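Local atomic coordinates of uncharacterized protein (Staphylococcus aureus subsp. aureus Mu50, PDB entry 4EBG), a protein that is of unknown function but is probably secreted and belongs to a family with a cystatin-like fold. Residues Gln33-Gly44 / His87-Val96. Residues are numbered along the deposited sequence; the frame is centred on the assembly and turned at random.
Sequences QEDSNTHVYKDG and HKADYEDENV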
ATOM      1  N   GLN B  33       2.388  -4.744  18.200  1.00 11.89           N
ATOM      2  CA  GLN B  33       1.242  -4.641  19.100  1.00 11.50           C
ATOM      3  C   GLN B  33       1.563  -3.795  20.342  1.00 11.31           C
ATOM      4  O   GLN B  33       0.732  -3.032  20.810  1.00 11.67           O
ATOM      5  CB  GLN B  33       0.755  -6.035  19.472  1.00 12.67           C
ATOM      6  CG  GLN B  33      -0.429  -6.044  20.419  1.00 12.06           C
ATOM      7  CD  GLN B  33      -0.907  -7.467  20.702  1.00 15.11           C
ATOM      8  OE1 GLN B  33      -0.574  -8.372  19.979  1.00 15.84           O
ATOM      9  NE2 GLN B  33      -1.735  -7.637  21.744  1.00 17.24           N
ATOM     10  N   GLU B  34       2.754  -3.960  20.912  1.00 11.57           N
ATOM     11  CA  GLU B  34       3.106  -3.285  22.160  1.00 11.71           C
ATOM     12  C   GLU B  34       3.342  -1.776  21.988  1.00 11.75           C
ATOM     13  O   GLU B  34       3.419  -1.072  22.948  1.00 13.95           O
ATOM     14  CB  GLU B  34       4.332  -3.907  22.813  1.00 14.18           C
ATOM     15  CG  GLU B  34       5.642  -3.670  22.051  1.00 16.73           C
ATOM     16  CD  GLU B  34       6.029  -4.798  21.094  1.00 19.84           C
ATOM     17  OE1 GLU B  34       5.102  -5.559  20.638  1.00 18.76           O
ATOM     18  OE2 GLU B  34       7.273  -4.917  20.799  1.00 20.62           O
ATOM     19  N   ASP B  35       3.382  -1.297  20.758  1.00 10.95           N
ATOM     20  CA  ASP B  35       3.467   0.122  20.440  1.00 12.21           C
ATOM     21  C   ASP B  35       2.171   0.638  19.807  1.00 12.58           C
ATOM     22  O   ASP B  35       2.135   1.748  19.238  1.00 15.14           O
ATOM     23  CB  ASP B  35       4.627   0.380  19.495  1.00 13.30           C
ATOM     24  CG  ASP B  35       5.978   0.099  20.111  1.00 15.75           C
ATOM     25  OD1 ASP B  35       6.106   0.157  21.357  1.00 18.68           O
ATOM     26  OD2 ASP B  35       6.907  -0.168  19.337  1.00 17.59           O
ATOM     27  N   SER B  36       1.109  -0.167  19.875  1.00 10.83           N
ATOM     28  CA  SER B  36      -0.136   0.115  19.176  1.00  9.60           C
ATOM     29  C   SER B  36      -1.288   0.038  20.187  1.00 10.62           C
ATOM     30  O   SER B  36      -1.071  -0.314  21.372  1.00 11.34           O
ATOM     31  CB  SER B  36      -0.316  -0.881  18.055  1.00 10.62           C
ATOM     32  OG  SER B  36       0.771  -0.827  17.121  1.00 11.45           O
ATOM     33  N   ASN B  37      -2.488   0.339  19.722  1.00 10.36           N
ATOM     34  CA  ASN B  37      -3.707   0.144  20.464  1.00  9.26           C
ATOM     35  C   ASN B  37      -4.514  -0.952  19.820  1.00  9.92           C
ATOM     36  O   ASN B  37      -4.677  -0.989  18.606  1.00 10.54           O
ATOM     37  CB  ASN B  37      -4.483   1.441  20.526  1.00 10.83           C
ATOM     38  CG  ASN B  37      -3.765   2.491  21.313  1.00 11.13           C
ATOM     39  OD1 ASN B  37      -2.986   2.166  22.232  1.00 11.58           O
ATOM     40  ND2 ASN B  37      -4.051   3.756  21.006  1.00 12.26           N
ATOM     41  N   THR B  38      -5.038  -1.909  20.605  1.00  9.45           N
ATOM     42  CA  THR B  38      -5.832  -3.012  20.155  1.00  9.42           C
ATOM     43  C   THR B  38      -7.083  -3.159  20.990  1.00  9.71           C
ATOM     44  O   THR B  38      -7.011  -3.139  22.232  1.00 10.39           O
ATOM     45  CB  THR B  38      -5.034  -4.344  20.197  1.00 10.55           C
ATOM     46  OG1 THR B  38      -3.779  -4.158  19.560  1.00 11.24           O
ATOM     47  CG2 THR B  38      -5.785  -5.475  19.587  1.00 11.48           C
ATOM     48  N   HIS B  39      -8.231  -3.296  20.341  1.00  8.65           N
ATOM     49  CA  HIS B  39      -9.485  -3.595  20.991  1.00  9.30           C
ATOM     50  C   HIS B  39     -10.195  -4.719  20.263  1.00  8.23           C
ATOM     51  O   HIS B  39     -10.236  -4.734  19.025  1.00 10.37           O
ATOM     52  CB  HIS B  39     -10.414  -2.389  21.044  1.00 11.71           C
ATOM     53  CG  HIS B  39      -9.933  -1.300  21.954  1.00 13.02           C
ATOM     54  ND1 HIS B  39      -9.004  -0.369  21.568  1.00 14.02           N
ATOM     55  CD2 HIS B  39     -10.246  -1.010  23.246  1.00 15.18           C
ATOM     56  CE1 HIS B  39      -8.769   0.459  22.576  1.00 15.21           C
ATOM     57  NE2 HIS B  39      -9.537   0.117  23.592  1.00 16.70           N
ATOM     58  N   VAL B  40     -10.762  -5.674  20.998  1.00  9.12           N
ATOM     59  CA  VAL B  40     -11.535  -6.774  20.450  1.00  9.71           C
ATOM     60  C   VAL B  40     -12.999  -6.600  20.833  1.00  9.15           C
ATOM     61  O   VAL B  40     -13.316  -6.241  21.990  1.00 10.33           O
ATOM     62  CB  VAL B  40     -11.026  -8.143  20.962  1.00 10.11           C
ATOM     63  CG1 VAL B  40     -11.865  -9.295  20.442  1.00 12.46           C
ATOM     64  CG2 VAL B  40      -9.551  -8.311  20.650  1.00 11.93           C
ATOM     65  N   TYR B  41     -13.888  -6.879  19.872  1.00  9.57           N
ATOM     66  CA  TYR B  41     -15.317  -6.761  20.033  1.00  9.65           C
ATOM     67  C   TYR B  41     -15.987  -8.029  19.584  1.00 11.66           C
ATOM     68  O   TYR B  41     -15.452  -8.805  18.804  1.00 13.19           O
ATOM     69  CB  TYR B  41     -15.874  -5.566  19.247  1.00 11.40           C
ATOM     70  CG  TYR B  41     -15.214  -4.291  19.611  1.00 10.22           C
ATOM     71  CD1 TYR B  41     -15.703  -3.527  20.681  1.00 10.47           C
ATOM     72  CD2 TYR B  41     -14.065  -3.826  18.952  1.00 10.76           C
ATOM     73  CE1 TYR B  41     -15.055  -2.318  21.090  1.00 11.28           C
ATOM     74  CE2 TYR B  41     -13.466  -2.652  19.355  1.00 11.00           C
ATOM     75  CZ  TYR B  41     -13.924  -1.922  20.441  1.00  9.90           C
ATOM     76  OH  TYR B  41     -13.261  -0.781  20.822  1.00 12.15           O
ATOM     77  N   LYS B  42     -17.236  -8.145  20.007  1.00 12.53           N
ATOM     78  CA  LYS B  42     -18.142  -9.217  19.569  1.00 14.27           C
ATOM     79  C   LYS B  42     -17.473 -10.575  19.668  1.00 15.27           C
ATOM     80  O   LYS B  42     -17.533 -11.402  18.779  1.00 18.30           O
ATOM     81  CB  LYS B  42     -18.770  -8.870  18.198  1.00 17.37           C
ATOM     82  CG  LYS B  42     -19.812  -7.698  18.333  1.00 17.30           C
ATOM     83  CD  LYS B  42     -20.621  -7.413  17.109  1.00 18.04           C
ATOM     84  CE  LYS B  42     -21.420  -6.139  17.234  1.00 19.02           C
ATOM     85  NZ  LYS B  42     -22.317  -5.947  16.035  1.00 20.70           N
ATOM     86  N   ASP B  43     -16.803 -10.754  20.817  1.00 15.66           N
ATOM     87  CA  ASP B  43     -16.114 -11.977  21.218  1.00 17.77           C
ATOM     88  C   ASP B  43     -15.168 -12.482  20.155  1.00 16.69           C
ATOM     89  O   ASP B  43     -14.997 -13.684  19.979  1.00 20.69           O
ATOM     90  CB  ASP B  43     -17.108 -13.054  21.673  1.00 20.40           C
ATOM     91  CG  ASP B  43     -16.468 -14.135  22.560  1.00 21.93           C
ATOM     92  OD1 ASP B  43     -15.387 -13.974  23.202  1.00 21.43           O
ATOM     93  OD2 ASP B  43     -17.084 -15.194  22.648  1.00 28.03           O
ATOM     94  N   GLY B  44     -14.480 -11.539  19.511  1.00 16.68           N
ATOM     95  CA  GLY B  44     -13.447 -11.854  18.559  1.00 18.15           C
ATOM     96  C   GLY B  44     -13.817 -11.646  17.102  1.00 17.76           C
ATOM     97  O   GLY B  44     -12.954 -11.814  16.255  1.00 24.18           O
ATOM     98  N   HIS B  87     -19.376   0.431  20.893  1.00 12.08           N
ATOM     99  CA  HIS B  87     -19.392  -0.957  21.395  1.00 12.12           C
ATOM    100  C   HIS B  87     -18.504  -1.106  22.627  1.00 11.39           C
ATOM    101  O   HIS B  87     -17.505  -0.392  22.740  1.00 12.56           O
ATOM    102  CB  HIS B  87     -18.894  -1.922  20.311  1.00 11.47           C
ATOM    103  CG  HIS B  87     -19.705  -1.927  19.048  1.00 11.73           C
ATOM    104  ND1 HIS B  87     -19.475  -1.034  18.033  1.00 12.32           N
ATOM    105  CD2 HIS B  87     -20.752  -2.675  18.657  1.00 14.11           C
ATOM    106  CE1 HIS B  87     -20.342  -1.238  17.067  1.00 13.32           C
ATOM    107  NE2 HIS B  87     -21.113  -2.237  17.417  1.00 15.16           N
ATOM    108  N   LYS B  88     -18.824  -2.095  23.447  1.00 12.28           N
ATOM    109  CA  LYS B  88     -18.067  -2.435  24.617  1.00 14.01           C
ATOM    110  C   LYS B  88     -17.046  -3.513  24.243  1.00 11.91           C
ATOM    111  O   LYS B  88     -17.380  -4.565  23.752  1.00 13.59           O
ATOM    112  CB  LYS B  88     -18.974  -2.951  25.748  1.00 16.90           C
ATOM    113  CG  LYS B  88     -18.216  -3.260  27.044  1.00 18.70           C
ATOM    114  CD  LYS B  88     -19.159  -3.552  28.213  1.00 26.54           C
ATOM    115  CE  LYS B  88     -19.567  -5.006  28.233  1.00 34.48           C
ATOM    116  NZ  LYS B  88     -20.761  -5.289  29.069  1.00 39.13           N
ATOM    117  N   ALA B  89     -15.767  -3.243  24.485  1.00 11.61           N
ATOM    118  CA  ALA B  89     -14.692  -4.148  24.147  1.00 12.36           C
ATOM    119  C   ALA B  89     -14.663  -5.321  25.102  1.00 11.88           C
ATOM    120  O   ALA B  89     -14.942  -5.203  26.293  1.00 13.98           O
ATOM    121  CB  ALA B  89     -13.364  -3.440  24.125  1.00 12.30           C
ATOM    122  N   ASP B  90     -14.262  -6.445  24.533  1.00 10.57           N
ATOM    123  CA  ASP B  90     -13.929  -7.626  25.309  1.00 10.58           C
ATOM    124  C   ASP B  90     -12.464  -7.710  25.767  1.00 10.29           C
ATOM    125  O   ASP B  90     -12.101  -8.512  26.604  1.00 11.44           O
ATOM    126  CB  ASP B  90     -14.162  -8.886  24.470  1.00 12.98           C
ATOM    127  CG  ASP B  90     -15.535  -8.971  23.928  1.00 14.87           C
ATOM    128  OD1 ASP B  90     -16.490  -8.965  24.737  1.00 18.49           O
ATOM    129  OD2 ASP B  90     -15.661  -9.013  22.698  1.00 18.43           O
ATOM    130  N   TYR B  91     -11.641  -6.852  25.189  1.00 10.67           N
ATOM    131  CA  TYR B  91     -10.202  -6.863  25.395  1.00  9.97           C
ATOM    132  C   TYR B  91      -9.689  -5.523  24.955  1.00  9.23           C
ATOM    133  O   TYR B  91     -10.110  -4.979  23.906  1.00 10.64           O
ATOM    134  CB  TYR B  91      -9.529  -7.956  24.564  1.00 11.57           C
ATOM    135  CG  TYR B  91      -8.033  -7.921  24.500  1.00 11.50           C
ATOM    136  CD1 TYR B  91      -7.371  -7.125  23.552  1.00 11.00           C
ATOM    137  CD2 TYR B  91      -7.248  -8.636  25.372  1.00 12.36           C
ATOM    138  CE1 TYR B  91      -5.985  -7.135  23.440  1.00 12.07           C
ATOM    139  CE2 TYR B  91      -5.844  -8.647  25.253  1.00 14.33           C
ATOM    140  CZ  TYR B  91      -5.240  -7.872  24.300  1.00 13.16           C
ATOM    141  OH  TYR B  91      -3.891  -7.874  24.167  1.00 16.42           O
ATOM    142  N   GLU B  92      -8.725  -4.988  25.702  1.00 10.83           N
ATOM    143  CA  GLU B  92      -8.028  -3.730  25.377  1.00 11.72           C
ATOM    144  C   GLU B  92      -6.542  -3.920  25.673  1.00 13.20           C
ATOM    145  O   GLU B  92      -6.172  -4.401  26.764  1.00 13.42           O
ATOM    146  CB  GLU B  92      -8.571  -2.561  26.227  1.00 15.65           C
ATOM    147  CG  GLU B  92      -7.789  -1.238  26.107  1.00 19.79           C
ATOM    148  CD  GLU B  92      -8.459  -0.093  26.839  1.00 22.07           C
ATOM    149  OE1 GLU B  92      -8.424  -0.054  28.085  1.00 26.72           O
ATOM    150  OE2 GLU B  92      -8.979   0.825  26.167  1.00 25.60           O
ATOM    151  N   ASP B  93      -5.686  -3.464  24.757  1.00 12.08           N
ATOM    152  CA  ASP B  93      -4.252  -3.372  24.944  1.00 12.42           C
ATOM    153  C   ASP B  93      -3.869  -1.988  24.422  1.00 11.14           C
ATOM    154  O   ASP B  93      -3.702  -1.808  23.227  1.00 11.83           O
ATOM    155  CB  ASP B  93      -3.542  -4.521  24.200  1.00 12.09           C
ATOM    156  CG  ASP B  93      -2.054  -4.566  24.403  1.00 16.03           C
ATOM    157  OD1 ASP B  93      -1.533  -3.696  25.106  1.00 15.95           O
ATOM    158  OD2 ASP B  93      -1.412  -5.502  23.840  1.00 16.59           O
ATOM    159  N   GLU B  94      -3.885  -1.007  25.308  1.00 11.57           N
ATOM    160  CA  GLU B  94      -3.741   0.400  24.960  1.00 12.83           C
ATOM    161  C   GLU B  94      -2.368   0.876  25.342  1.00 12.90           C
ATOM    162  O   GLU B  94      -2.084   1.076  26.528  1.00 18.28           O
ATOM    163  CB  GLU B  94      -4.787   1.239  25.703  1.00 14.85           C
ATOM    164  CG  GLU B  94      -4.927   2.650  25.240  1.00 19.28           C
ATOM    165  CD  GLU B  94      -5.780   2.831  23.999  1.00 18.88           C
ATOM    166  OE1 GLU B  94      -6.173   1.834  23.360  1.00 21.48           O
ATOM    167  OE2 GLU B  94      -6.046   4.005  23.684  1.00 25.82           O
ATOM    168  N   ASN B  95      -1.501   1.022  24.372  1.00 12.60           N
ATOM    169  CA  ASN B  95      -0.148   1.440  24.609  1.00 12.27           C
ATOM    170  C   ASN B  95       0.175   2.876  24.213  1.00 12.49           C
ATOM    171  O   ASN B  95       1.246   3.378  24.553  1.00 16.03           O
ATOM    172  CB  ASN B  95       0.796   0.511  23.905  1.00 12.47           C
ATOM    173  CG  ASN B  95       0.679  -0.882  24.423  1.00 12.84           C
ATOM    174  OD1 ASN B  95       1.056  -1.145  25.586  1.00 15.73           O
ATOM    175  ND2 ASN B  95       0.125  -1.782  23.622  1.00 13.60           N
ATOM    176  N   VAL B  96      -0.778   3.547  23.543  1.00 11.81           N
ATOM    177  CA  VAL B  96      -0.582   4.930  23.104  1.00 12.50           C
ATOM    178  C   VAL B  96      -1.785   5.718  23.554  1.00 15.13           C
ATOM    179  O   VAL B  96      -2.897   5.513  23.045  1.00 16.94           O
ATOM    180  CB  VAL B  96      -0.372   5.025  21.597  1.00 15.20           C
ATOM    181  CG1 VAL B  96      -0.215   6.524  21.197  1.00 18.05           C
ATOM    182  CG2 VAL B  96       0.827   4.182  21.155  1.00 17.21           C
TER
HETATM  183  O   HOH W   1      -2.017  -3.203  21.346  1.00 12.93           O
HETATM  184  O   HOH W   2     -14.458   0.533  22.776  1.00 14.79           O
HETATM  185  O   HOH W   3     -18.416  -6.147  21.777  1.00 18.55           O
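Asn37 lays its side-chain amide over the carboxylate of Glu94, the two planes only 7° apart, with Asn37 CG 3.2 Å from Glu94 OE1. The amide also grips the chain beyond. Asn37 OD1 accepts from Val96 N at 2.9 Å and, weakly, from Asn95 N. Asn37 ND2 gives one hydrogen to Val96 O, in the amide plane, and also bonds Tyr62. Next along this face, His39 runs alongside Glu92. Its NE2 donates to Glu92 OE2 at 2.7 Å, on the anti side of the carboxylate. Glu92 CG stands anti to the backbone N (chi1 172°), and its extended chain carries OE2 to the ring edge. Glu94 OE1 meets the same edge at His39 CE1, 3.0 Å away. On the other face Asp93 OD2 accepts from Gln33 NE2 at 3.0 Å; Gln33 OE1 bonds Gln3. Val40 CG2 packs on Tyr91. Between the two faces, antiparallel strands 37-41 and 91-94 pair by backbone bonds such as Asp93 N to Thr38 O. This adds 91-94 as an outermost strand of the chain's antiparallel sheet, consistent with a cystatin-like fold. At the far end Asp90 OD2 takes Asp43 N at 2.8 Å, tying down the turn. Two carboxylates at the imidazole edge would probably favour a protonated His39.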